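Local coordinates for protein Pcza361.24 (Amycolatopsis orientalis, PDB 3G2M) that transfers a methyl group from S-adenosyl-L-methionine, probably to a nitrogen of a glycopeptide antibiotic, as the N-methyltransferase MtfA, at residues S70-F75 with T97-D102; E194-E199 with L251-Q256; D35-S40 with D240-C245; G159-L164 with R170-S175. All blocks are in the same frame, centred on the assembly; numbering follows the deposited sequence.

Overall arrangement
Contacts 1 and 4 lie in the Rossmann-like methyltransferase fold on two borders of the cofactor site, their centres about 20 Å apart. The side chain of Phe75 in contact 1 is about 5 Å from that of Ser157, and Leu164 in contact 4 about 4 Å from Met142; both Ser157 and Met142 bind S-adenosyl-L-methionine. Contact 2 abuts contact 4, with Leu252 N 2.8 Å from Asn162 OD1, a probable hydrogen bond. Contact 3 uses the other end of strand 244-252, its centre about 32 Å from that of contact 2 and well away from the cofactor site. Contacts 1 and 4 are nested inside the long loop that contact 3 closes.

Contact 1 (S70-F75 with T97-D102)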
loop_
_atom_site.group_PDB
_atom_site.type_symbol
_atom_site.label_atom_id
_atom_site.label_comp_id
_atom_site.label_asym_id
_atom_site.label_seq_id
_atom_site.Cartn_x
_atom_site.Cartn_y
_atom_site.Cartn_z
ATOM N N SER A 70 -21.013 1.244 17.783
ATOM C CA SER A 70 -20.586 -0.151 17.876
ATOM C C SER A 70 -19.068 -0.264 17.978
ATOM O O SER A 70 -18.544 -1.139 18.670
ATOM C CB SER A 70 -21.079 -0.945 16.667
ATOM O OG SER A 70 -22.491 -1.015 16.651
ATOM N N GLU A 71 -18.369 0.621 17.272
ATOM C CA GLU A 71 -16.911 0.636 17.283
ATOM C C GLU A 71 -16.387 1.050 18.655
ATOM O O GLU A 71 -15.533 0.369 19.225
ATOM C CB GLU A 71 -16.367 1.557 16.185
ATOM C CG GLU A 71 -14.862 1.488 16.035
ATOM C CD GLU A 71 -14.307 2.460 15.010
ATOM O OE1 GLU A 71 -15.083 3.017 14.204
ATOM O OE2 GLU A 71 -13.074 2.663 15.013
ATOM N N ALA A 72 -16.914 2.151 19.189
ATOM C CA ALA A 72 -16.511 2.636 20.510
ATOM C C ALA A 72 -16.770 1.590 21.590
ATOM O O ALA A 72 -15.954 1.410 22.499
ATOM C CB ALA A 72 -17.213 3.949 20.845
ATOM N N ARG A 73 -17.903 0.899 21.461
ATOM C CA ARG A 73 -18.278 -0.214 22.325
ATOM C C ARG A 73 -17.227 -1.329 22.302
ATOM O O ARG A 73 -16.873 -1.870 23.354
ATOM C CB ARG A 73 -19.633 -0.765 21.879
ATOM C CG ARG A 73 -20.396 -1.585 22.914
ATOM C CD ARG A 73 -21.777 -1.942 22.374
ATOM N NE ARG A 73 -21.688 -2.796 21.188
ATOM C CZ ARG A 73 -22.543 -2.776 20.166
ATOM N NH1 ARG A 73 -23.570 -1.929 20.155
ATOM N NH2 ARG A 73 -22.360 -3.599 19.140
ATOM N N GLU A 74 -16.728 -1.667 21.111
ATOM C CA GLU A 74 -15.707 -2.711 20.995
ATOM C C GLU A 74 -14.405 -2.303 21.661
ATOM O O GLU A 74 -13.756 -3.125 22.311
ATOM C CB GLU A 74 -15.463 -3.129 19.543
ATOM C CG GLU A 74 -16.451 -4.167 19.023
ATOM C CD GLU A 74 -16.395 -5.512 19.749
ATOM O OE1 GLU A 74 -15.304 -5.961 20.172
ATOM O OE2 GLU A 74 -17.462 -6.138 19.877
ATOM N N PHE A 75 -14.034 -1.033 21.503
ATOM C CA PHE A 75 -12.860 -0.491 22.178
ATOM C C PHE A 75 -13.013 -0.629 23.692
ATOM O O PHE A 75 -12.111 -1.132 24.360
ATOM C CB PHE A 75 -12.607 0.964 21.776
ATOM C CG PHE A 75 -11.850 1.120 20.472
ATOM C CD1 PHE A 75 -10.500 0.784 20.386
ATOM C CD2 PHE A 75 -12.484 1.615 19.340
ATOM C CE1 PHE A 75 -9.798 0.929 19.185
ATOM C CE2 PHE A 75 -11.784 1.769 18.132
ATOM C CZ PHE A 75 -10.442 1.430 18.063
ATOM N N THR A 97 -14.822 9.960 20.476
ATOM C CA THR A 97 -14.448 10.625 21.724
ATOM C C THR A 97 -15.638 10.842 22.659
ATOM O O THR A 97 -15.525 10.620 23.861
ATOM C CB THR A 97 -13.770 11.989 21.492
ATOM O OG1 THR A 97 -12.868 11.906 20.381
ATOM C CG2 THR A 97 -13.003 12.425 22.740
ATOM N N PHE A 98 -16.763 11.286 22.108
ATOM C CA PHE A 98 -17.951 11.549 22.920
ATOM C C PHE A 98 -18.548 10.259 23.506
ATOM O O PHE A 98 -18.860 10.222 24.698
ATOM C CB PHE A 98 -18.974 12.400 22.155
ATOM C CG PHE A 98 -18.548 13.836 21.983
ATOM C CD1 PHE A 98 -18.787 14.771 22.986
ATOM C CD2 PHE A 98 -17.883 14.247 20.830
ATOM C CE1 PHE A 98 -18.383 16.101 22.839
ATOM C CE2 PHE A 98 -17.469 15.572 20.675
ATOM C CZ PHE A 98 -17.724 16.500 21.683
ATOM N N PRO A 99 -18.706 9.198 22.684
ATOM C CA PRO A 99 -18.968 7.878 23.273
ATOM C C PRO A 99 -17.981 7.463 24.376
ATOM O O PRO A 99 -18.409 6.903 25.384
ATOM C CB PRO A 99 -18.863 6.938 22.073
ATOM C CG PRO A 99 -19.283 7.772 20.922
ATOM C CD PRO A 99 -18.759 9.149 21.210
ATOM N N PHE A 100 -16.684 7.725 24.189
ATOM C CA PHE A 100 -15.678 7.408 25.212
ATOM C C PHE A 100 -15.890 8.200 26.505
ATOM O O PHE A 100 -15.788 7.649 27.600
ATOM C CB PHE A 100 -14.250 7.650 24.699
ATOM C CG PHE A 100 -13.775 6.646 23.677
ATOM C CD1 PHE A 100 -14.281 5.348 23.645
ATOM C CD2 PHE A 100 -12.784 7.002 22.758
ATOM C CE1 PHE A 100 -13.822 4.420 22.702
ATOM C CE2 PHE A 100 -12.317 6.084 21.807
ATOM C CZ PHE A 100 -12.832 4.793 21.777
ATOM N N LEU A 101 -16.175 9.492 26.369
ATOM C CA LEU A 101 -16.448 10.352 27.518
ATOM C C LEU A 101 -17.725 9.920 28.242
ATOM O O LEU A 101 -17.831 10.071 29.459
ATOM C CB LEU A 101 -16.548 11.818 27.086
ATOM C CG LEU A 101 -15.288 12.468 26.506
ATOM C CD1 LEU A 101 -15.642 13.731 25.740
ATOM C CD2 LEU A 101 -14.259 12.752 27.588
ATOM N N ASP A 102 -18.673 9.377 27.480
ATOM C CA ASP A 102 -19.930 8.832 28.005
ATOM C C ASP A 102 -19.735 7.579 28.857
ATOM O O ASP A 102 -20.632 7.182 29.603
ATOM C CB ASP A 102 -20.889 8.516 26.853
ATOM C CG ASP A 102 -21.594 9.751 26.319
ATOM O OD1 ASP A 102 -21.436 10.845 26.910
ATOM O OD2 ASP A 102 -22.316 9.623 25.305
#
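Ala72 and Phe75, one turn apart on helix 69-79, face Pro99 and Phe100 of helix 97-101, and the two short segments cross at -49° with their axes 9.4 Å apart. Along the first segment, Glu71 comes just before the touching residues and turns its carboxylate toward the cofactor site instead: OE1 makes a salt bridge with Arg95, and OE2 is hydrogen-bonded to Ser157 and Ser189. Arg95 and Ser157 both bind S-adenosyl-L-methionine in this protein.

Ala72 stands at the closest backbone approach, its CA 6.4 Å from Pro99 CA. Its CB meets Pro99 CB at 3.6 Å, a methyl against the flank of the proline ring, and lies 3.9 Å from Phe100 CE1. The backbone joins in as well, for Ala72 O approaches the edge of the Phe100 ring, close to its plane, 3.7 Å from CE1.

Phe75 follows one turn on. Its CB also sits at that edge, 3.8 Å from Phe100 CE1, while Phe100 CZ reaches Phe75 CG at 4.0 Å; the two side chains cross obliquely. With CG anti to its carbonyl carbon (chi1 -83°), Phe75 carries its ring on to Leu187 and Ser189 of strand 184-191, and the carboxylate oxygen Glu71 OE2 lies in the ring plane at its edge. Phe100 is held from elsewhere by a stack with Trp105.

Between the helices the adhesion is therefore apolar, without a hydrogen bond, and the carbonyl at the ring edge is consistent with a mild electrostatic attraction to the aromatic C-H groups.

Contact 2 (E194-E199 with L251-Q256)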
loop_
_atom_site.group_PDB
_atom_site.type_symbol
_atom_site.label_atom_id
_atom_site.label_comp_id
_atom_site.label_asym_id
_atom_site.label_seq_id
_atom_site.Cartn_x
_atom_site.Cartn_y
_atom_site.Cartn_z
ATOM N N GLU A 194 -13.491 -8.418 2.100
ATOM C CA GLU A 194 -13.769 -9.821 1.799
ATOM C C GLU A 194 -12.477 -10.592 1.506
ATOM O O GLU A 194 -12.291 -11.691 2.022
ATOM C CB GLU A 194 -14.767 -9.961 0.645
ATOM C CG GLU A 194 -15.407 -11.343 0.569
ATOM C CD GLU A 194 -16.330 -11.530 -0.628
ATOM O OE1 GLU A 194 -16.843 -10.524 -1.175
ATOM O OE2 GLU A 194 -16.544 -12.698 -1.020
ATOM N N ALA A 195 -11.584 -10.004 0.705
ATOM C CA ALA A 195 -10.295 -10.628 0.376
ATOM C C ALA A 195 -9.400 -10.795 1.594
ATOM O O ALA A 195 -8.684 -11.789 1.705
ATOM C CB ALA A 195 -9.565 -9.839 -0.713
ATOM N N ALA A 196 -9.444 -9.822 2.504
ATOM C CA ALA A 196 -8.674 -9.883 3.741
ATOM C C ALA A 196 -9.243 -10.919 4.707
ATOM O O ALA A 196 -8.498 -11.543 5.459
ATOM C CB ALA A 196 -8.611 -8.519 4.402
ATOM N N GLU A 197 -10.561 -11.096 4.680
ATOM C CA GLU A 197 -11.235 -12.037 5.562
ATOM C C GLU A 197 -11.040 -13.497 5.126
ATOM O O GLU A 197 -10.894 -14.385 5.971
ATOM C CB GLU A 197 -12.722 -11.695 5.657
ATOM C CG GLU A 197 -13.534 -12.653 6.517
ATOM C CD GLU A 197 -15.016 -12.356 6.485
ATOM O OE1 GLU A 197 -15.719 -12.790 7.423
ATOM O OE2 GLU A 197 -15.477 -11.689 5.532
ATOM N N SER A 198 -11.031 -13.732 3.813
ATOM C CA SER A 198 -10.922 -15.084 3.252
ATOM C C SER A 198 -9.567 -15.742 3.494
ATOM O O SER A 198 -8.534 -15.073 3.493
ATOM C CB SER A 198 -11.201 -15.055 1.748
ATOM O OG SER A 198 -12.519 -14.615 1.485
ATOM N N GLU A 199 -9.583 -17.060 3.696
ATOM C CA GLU A 199 -8.350 -17.849 3.735
ATOM C C GLU A 199 -7.728 -17.892 2.342
ATOM O O GLU A 199 -8.403 -18.254 1.379
ATOM C CB GLU A 199 -8.613 -19.270 4.248
ATOM C CG GLU A 199 -8.523 -19.414 5.764
ATOM C CD GLU A 199 -7.094 -19.305 6.286
ATOM O OE1 GLU A 199 -6.208 -20.030 5.780
ATOM O OE2 GLU A 199 -6.862 -18.495 7.210
ATOM N N LEU A 251 -6.807 0.680 1.787
ATOM C CA LEU A 251 -7.401 -0.288 2.700
ATOM C C LEU A 251 -6.400 -1.391 2.992
ATOM O O LEU A 251 -6.142 -2.253 2.151
ATOM C CB LEU A 251 -8.725 -0.861 2.159
ATOM C CG LEU A 251 -9.538 -1.719 3.145
ATOM C CD1 LEU A 251 -10.009 -0.897 4.342
ATOM C CD2 LEU A 251 -10.724 -2.362 2.469
ATOM N N LEU A 252 -5.830 -1.345 4.191
ATOM C CA LEU A 252 -4.871 -2.344 4.607
ATOM C C LEU A 252 -5.598 -3.568 5.156
ATOM O O LEU A 252 -6.637 -3.450 5.836
ATOM C CB LEU A 252 -3.925 -1.772 5.671
ATOM C CG LEU A 252 -3.007 -0.615 5.265
ATOM C CD1 LEU A 252 -2.662 0.255 6.474
ATOM C CD2 LEU A 252 -1.754 -1.139 4.584
ATOM N N ALA A 253 -5.052 -4.740 4.858
ATOM C CA ALA A 253 -5.508 -5.971 5.487
ATOM C C ALA A 253 -5.124 -5.915 6.968
ATOM O O ALA A 253 -4.005 -5.523 7.288
ATOM C CB ALA A 253 -4.856 -7.182 4.797
ATOM N N PRO A 254 -6.059 -6.264 7.887
ATOM C CA PRO A 254 -5.707 -6.310 9.317
ATOM C C PRO A 254 -4.436 -7.111 9.618
ATOM O O PRO A 254 -3.633 -6.692 10.452
ATOM C CB PRO A 254 -6.939 -6.973 9.959
ATOM C CG PRO A 254 -8.068 -6.553 9.051
ATOM C CD PRO A 254 -7.482 -6.589 7.664
ATOM N N ASP A 255 -4.239 -8.236 8.928
ATOM C CA ASP A 255 -3.051 -9.074 9.148
ATOM C C ASP A 255 -1.750 -8.370 8.741
ATOM O O ASP A 255 -0.695 -8.634 9.327
ATOM C CB ASP A 255 -3.173 -10.431 8.431
ATOM C CG ASP A 255 -4.178 -11.376 9.107
ATOM O OD1 ASP A 255 -4.481 -11.199 10.306
ATOM O OD2 ASP A 255 -4.674 -12.299 8.428
ATOM N N GLN A 256 -1.826 -7.477 7.752
ATOM C CA GLN A 256 -0.673 -6.658 7.345
ATOM C C GLN A 256 -0.258 -5.669 8.453
ATOM O O GLN A 256 0.926 -5.544 8.768
ATOM C CB GLN A 256 -0.951 -5.909 6.027
ATOM C CG GLN A 256 0.105 -4.837 5.644
ATOM C CD GLN A 256 1.470 -5.431 5.299
ATOM O OE1 GLN A 256 1.567 -6.566 4.843
ATOM N NE2 GLN A 256 2.525 -4.654 5.505
HETATM O O HOH W 1 -6.232 -9.585 7.181
#
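The junction where strand 244-252 gives way to helix 254-263 receives the methyl group of Ala196, from the short helix 194-197 that follows strand 184-191. Ala196 CB is 4.0 Å from Ala253 CB and equally 4.0 Å from Pro254 CD, so one methyl rests against both residues of the junction, and the backbones come as near as 5.3 Å between the CA atoms of Ala196 and Ala253.

Ala253 holds the N-cap position of helix 254-263 and Pro254 opens its first turn, a place where the missing N-H of proline costs no helical hydrogen bond. The next amide, Asp255 N, gives its hydrogen to a water 3.0 Å away, and the same water makes a weak bond to Ala196 O. A solvent molecule thus spans the two helices beside the methyl contact.

Glu194 O, in the opening residue of helix 194-197, accepts from Ser198, the first residue beyond the helix: Ser198 N and Ser198 OG, each 3.0 Å from Glu194 O, reach it from opposite faces of the carbonyl plane. On the side turned away from the junction, Glu197 forms a salt bridge with Arg281. The second subunit packs nearby, with its Leu201 on Glu194 and its Ile227 on Gln256.

Contact 3 (D35-S40 with D240-C245)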
loop_
_atom_site.group_PDB
_atom_site.type_symbol
_atom_site.label_atom_id
_atom_site.label_comp_id
_atom_site.label_asym_id
_atom_site.label_seq_id
_atom_site.Cartn_x
_atom_site.Cartn_y
_atom_site.Cartn_z
ATOM N N ASP A 35 -18.160 6.599 -15.370
ATOM C CA ASP A 35 -18.062 6.899 -16.801
ATOM C C ASP A 35 -19.322 6.510 -17.566
ATOM O O ASP A 35 -19.845 7.303 -18.353
ATOM C CB ASP A 35 -16.851 6.202 -17.421
ATOM C CG ASP A 35 -15.539 6.833 -17.009
ATOM O OD1 ASP A 35 -15.555 7.806 -16.219
ATOM O OD2 ASP A 35 -14.486 6.349 -17.479
ATOM N N VAL A 36 -19.800 5.291 -17.322
ATOM C CA VAL A 36 -21.028 4.782 -17.942
ATOM C C VAL A 36 -22.260 5.603 -17.526
ATOM O O VAL A 36 -23.105 5.927 -18.365
ATOM C CB VAL A 36 -21.224 3.266 -17.650
ATOM C CG1 VAL A 36 -22.522 2.753 -18.250
ATOM C CG2 VAL A 36 -20.051 2.462 -18.199
ATOM N N LEU A 37 -22.336 5.947 -16.238
ATOM C CA LEU A 37 -23.399 6.805 -15.699
ATOM C C LEU A 37 -23.454 8.176 -16.359
ATOM O O LEU A 37 -24.493 8.575 -16.881
ATOM C CB LEU A 37 -23.226 7.006 -14.192
ATOM C CG LEU A 37 -24.027 6.184 -13.185
ATOM C CD1 LEU A 37 -23.558 6.573 -11.797
ATOM C CD2 LEU A 37 -25.530 6.413 -13.329
ATOM N N LEU A 38 -22.333 8.893 -16.317
ATOM C CA LEU A 38 -22.236 10.237 -16.884
ATOM C C LEU A 38 -22.520 10.258 -18.387
ATOM O O LEU A 38 -23.000 11.261 -18.917
ATOM C CB LEU A 38 -20.864 10.850 -16.589
ATOM C CG LEU A 38 -20.559 11.181 -15.123
ATOM C CD1 LEU A 38 -19.057 11.265 -14.899
ATOM C CD2 LEU A 38 -21.255 12.464 -14.672
ATOM N N ALA A 39 -22.228 9.144 -19.055
ATOM C CA ALA A 39 -22.500 8.994 -20.483
ATOM C C ALA A 39 -23.994 8.849 -20.768
ATOM O O ALA A 39 -24.498 9.417 -21.738
ATOM C CB ALA A 39 -21.728 7.809 -21.050
ATOM N N SER A 40 -24.697 8.107 -19.911
ATOM C CA SER A 40 -26.131 7.847 -20.097
ATOM C C SER A 40 -27.037 8.928 -19.490
ATOM O O SER A 40 -28.260 8.902 -19.672
ATOM C CB SER A 40 -26.500 6.462 -19.546
ATOM O OG SER A 40 -26.747 6.494 -18.151
ATOM N N ASP A 240 -31.139 15.914 -11.857
ATOM C CA ASP A 240 -30.737 17.213 -12.391
ATOM C C ASP A 240 -30.620 18.274 -11.286
ATOM O O ASP A 240 -31.638 18.758 -10.777
ATOM C CB ASP A 240 -31.709 17.672 -13.485
ATOM C CG ASP A 240 -31.194 18.872 -14.278
ATOM O OD1 ASP A 240 -30.109 19.409 -13.957
ATOM O OD2 ASP A 240 -31.890 19.280 -15.234
ATOM N N PRO A 241 -29.375 18.634 -10.910
ATOM C CA PRO A 241 -28.135 18.016 -11.402
ATOM C C PRO A 241 -27.925 16.596 -10.877
ATOM O O PRO A 241 -28.318 16.283 -9.750
ATOM C CB PRO A 241 -27.041 18.946 -10.874
ATOM C CG PRO A 241 -27.638 19.611 -9.686
ATOM C CD PRO A 241 -29.106 19.739 -9.969
ATOM N N PHE A 242 -27.319 15.749 -11.703
ATOM C CA PHE A 242 -27.007 14.378 -11.322
ATOM C C PHE A 242 -25.535 14.294 -10.916
ATOM O O PHE A 242 -24.652 14.209 -11.774
ATOM C CB PHE A 242 -27.313 13.430 -12.488
ATOM C CG PHE A 242 -27.298 11.973 -12.114
ATOM C CD1 PHE A 242 -28.426 11.370 -11.566
ATOM C CD2 PHE A 242 -26.164 11.201 -12.326
ATOM C CE1 PHE A 242 -28.417 10.016 -11.223
ATOM C CE2 PHE A 242 -26.146 9.850 -11.984
ATOM C CZ PHE A 242 -27.278 9.256 -11.434
ATOM N N VAL A 243 -25.274 14.343 -9.610
ATOM C CA VAL A 243 -23.902 14.326 -9.105
ATOM C C VAL A 243 -23.419 12.914 -8.776
ATOM O O VAL A 243 -24.027 12.198 -7.971
ATOM C CB VAL A 243 -23.677 15.291 -7.898
ATOM C CG1 VAL A 243 -24.077 16.720 -8.267
ATOM C CG2 VAL A 243 -24.421 14.818 -6.649
ATOM N N VAL A 244 -22.331 12.521 -9.427
ATOM C CA VAL A 244 -21.707 11.225 -9.186
ATOM C C VAL A 244 -20.441 11.463 -8.364
ATOM O O VAL A 244 -19.515 12.144 -8.817
ATOM C CB VAL A 244 -21.386 10.487 -10.507
ATOM C CG1 VAL A 244 -20.868 9.074 -10.231
ATOM C CG2 VAL A 244 -22.618 10.427 -11.399
ATOM N N CYS A 245 -20.425 10.923 -7.147
ATOM C CA CYS A 245 -19.312 11.116 -6.222
ATOM C C CYS A 245 -18.423 9.879 -6.197
ATOM O O CYS A 245 -18.910 8.769 -5.994
ATOM C CB CYS A 245 -19.829 11.411 -4.811
ATOM S SG CYS A 245 -20.961 12.813 -4.690
#
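The carbonyl oxygen of Leu37, whose side chain reaches across to Phe242 and Val244, is held weakly by two groups of a single residue: Ser40 N lies 3.1 Å and Ser40 OG 3.3 Å from Leu37 O, at the last turn of helix 32-40. The same amide also completes the regular helical bond to Val36 O.

Leu37 divides its two methyls between the partners. CD2 comes within 3.7 Å of Phe242 CE2, the leucine running at about a right angle to the phenylalanine, whereas CD1 is 4.0 Å from both Val244 CG1 and Val244 CG2 and so nestles against the valine fork. Its chi1 of -99° is off a staggered value, and this rotation presents one methyl to each partner.

Here helix 32-40, the first in the model, lies against the three-stranded sheet formed by strands 47-49, 244-252 and 219-234. In the chain entering the middle strand, Phe242 and Val244 share backbone hydrogen bonds with Val46, and Phe242 also touches Val41 just beyond the helix. Phe242 swings CG anti to its backbone N (chi1 -168°), which carries the ring toward the helix. The next residue of the helix after Leu37, Leu38, touches Val244 CG2 with its CD2 at 4.1 Å, the two side chains crossing obliquely.

Contact 4 (G159-L164 with R170-S175); sequences GSINEL and RGLYAS
Ile161 and Leu172 cross at about a right angle, CD1 of the isoleucine meeting CD2 of the leucine at 3.7 Å. The pair belongs to the beta-alpha-beta crossover of the Rossmann-like fold, in which the chain leaves strand 151-156, passes through helices 158-161 and 166-179, and returns as the parallel strand 184-191. Ile161 and Leu172 both also touch Ile156 of the first strand, so the sheet supplies a shared partner for both side chains.

An extended isoleucine makes this possible: CG1 is anti to the backbone N (chi1 -177°), and the end methyl CD1 touches both Leu172 and Tyr173. There CD1 lies 4.1 Å from Tyr173 CE1, again with the side chains nearly perpendicular. The same methyl also lies 4.0 Å from Tyr173 OH, which is hydrogen-bonded to Glu260 of helix 254-263.

A type I turn from Ile161 to Leu164 brings Leu164 round to Leu172 as well, where Leu164 CD1 sits 4.0 Å from Leu172 CB and from Leu172 CD2, also at about a right angle. Leu164 in turn borders Met142 and Asp141 of the cofactor site. On helix 166-179 itself, Gly171 O accepts from Ser175 OG at 2.8 Å and from Ser175 N on the opposite face of its carbonyl plane.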
loop_
_atom_site.group_PDB
_atom_site.type_symbol
_atom_site.label_atom_id
_atom_site.label_comp_id
_atom_site.label_asym_id
_atom_site.label_seq_id
_atom_site.Cartn_x
_atom_site.Cartn_y
_atom_site.Cartn_z
ATOM N N GLY A 159 -10.105 4.287 9.997
ATOM C CA GLY A 159 -10.048 5.360 9.004
ATOM C C GLY A 159 -8.763 6.166 9.070
ATOM O O GLY A 159 -8.207 6.571 8.034
ATOM N N SER A 160 -8.283 6.374 10.290
ATOM C CA SER A 160 -7.107 7.195 10.557
ATOM C C SER A 160 -5.787 6.518 10.199
ATOM O O SER A 160 -4.955 7.107 9.518
ATOM C CB SER A 160 -7.094 7.568 12.037
ATOM O OG SER A 160 -8.325 8.168 12.388
ATOM N N ILE A 161 -5.576 5.295 10.687
ATOM C CA ILE A 161 -4.326 4.582 10.373
ATOM C C ILE A 161 -4.201 4.332 8.864
ATOM O O ILE A 161 -3.119 4.432 8.300
ATOM C CB ILE A 161 -4.142 3.271 11.204
ATOM C CG1 ILE A 161 -2.774 2.618 10.881
ATOM C CG2 ILE A 161 -5.315 2.311 10.981
ATOM C CD1 ILE A 161 -2.326 1.521 11.849
ATOM N N ASN A 162 -5.323 4.051 8.205
ATOM C CA ASN A 162 -5.318 3.834 6.755
ATOM C C ASN A 162 -4.974 5.081 5.933
ATOM O O ASN A 162 -4.671 4.978 4.749
ATOM C CB ASN A 162 -6.643 3.208 6.283
ATOM C CG ASN A 162 -6.651 1.686 6.417
ATOM O OD1 ASN A 162 -5.971 0.986 5.664
ATOM N ND2 ASN A 162 -7.436 1.170 7.361
ATOM N N GLU A 163 -5.000 6.253 6.560
ATOM C CA GLU A 163 -4.579 7.490 5.886
ATOM C C GLU A 163 -3.048 7.617 5.803
ATOM O O GLU A 163 -2.525 8.473 5.088
ATOM C CB GLU A 163 -5.209 8.717 6.573
ATOM C CG GLU A 163 -6.691 8.882 6.203
ATOM C CD GLU A 163 -7.385 10.079 6.836
ATOM O OE1 GLU A 163 -6.779 10.821 7.654
ATOM O OE2 GLU A 163 -8.573 10.280 6.494
ATOM N N LEU A 164 -2.336 6.745 6.519
ATOM C CA LEU A 164 -0.873 6.820 6.615
ATOM C C LEU A 164 -0.177 5.817 5.695
ATOM O O LEU A 164 -0.564 4.644 5.641
ATOM C CB LEU A 164 -0.433 6.567 8.065
ATOM C CG LEU A 164 -0.932 7.487 9.188
ATOM C CD1 LEU A 164 -0.324 7.058 10.532
ATOM C CD2 LEU A 164 -0.608 8.962 8.883
ATOM N N ARG A 170 5.130 3.561 10.473
ATOM C CA ARG A 170 6.325 3.334 11.301
ATOM C C ARG A 170 6.483 4.420 12.376
ATOM O O ARG A 170 6.780 4.121 13.524
ATOM C CB ARG A 170 7.591 3.273 10.437
ATOM C CG ARG A 170 7.871 1.911 9.802
ATOM C CD ARG A 170 9.257 1.869 9.141
ATOM N NE ARG A 170 9.181 1.677 7.694
ATOM C CZ ARG A 170 9.649 2.520 6.777
ATOM N NH1 ARG A 170 10.269 3.647 7.123
ATOM N NH2 ARG A 170 9.509 2.220 5.494
ATOM N N GLY A 171 6.294 5.679 11.987
ATOM C CA GLY A 171 6.336 6.805 12.930
ATOM C C GLY A 171 5.236 6.724 13.972
ATOM O O GLY A 171 5.462 7.042 15.141
ATOM N N LEU A 172 4.040 6.311 13.548
ATOM C CA LEU A 172 2.932 6.047 14.469
ATOM C C LEU A 172 3.302 5.000 15.522
ATOM O O LEU A 172 3.133 5.238 16.722
ATOM C CB LEU A 172 1.678 5.585 13.695
ATOM C CG LEU A 172 0.523 4.916 14.463
ATOM C CD1 LEU A 172 -0.173 5.908 15.400
ATOM C CD2 LEU A 172 -0.483 4.316 13.479
ATOM N N TYR A 173 3.805 3.847 15.070
ATOM C CA TYR A 173 4.106 2.739 15.980
ATOM C C TYR A 173 5.156 3.136 17.031
ATOM O O TYR A 173 5.008 2.841 18.217
ATOM C CB TYR A 173 4.555 1.487 15.210
ATOM C CG TYR A 173 3.616 1.010 14.109
ATOM C CD1 TYR A 173 2.227 1.058 14.262
ATOM C CD2 TYR A 173 4.128 0.483 12.920
ATOM C CE1 TYR A 173 1.377 0.608 13.245
ATOM C CE2 TYR A 173 3.286 0.039 11.906
ATOM C CZ TYR A 173 1.916 0.110 12.074
ATOM O OH TYR A 173 1.084 -0.327 11.059
ATOM N N ALA A 174 6.200 3.825 16.591
ATOM C CA ALA A 174 7.253 4.295 17.506
ATOM C C ALA A 174 6.744 5.358 18.477
ATOM O O ALA A 174 7.037 5.297 19.671
ATOM C CB ALA A 174 8.456 4.811 16.720
ATOM N N SER A 175 5.972 6.314 17.966
ATOM C CA SER A 175 5.366 7.351 18.803
ATOM C C SER A 175 4.496 6.739 19.903
ATOM O O SER A 175 4.627 7.094 21.074
ATOM C CB SER A 175 4.556 8.339 17.960
ATOM O OG SER A 175 5.390 9.098 17.087
#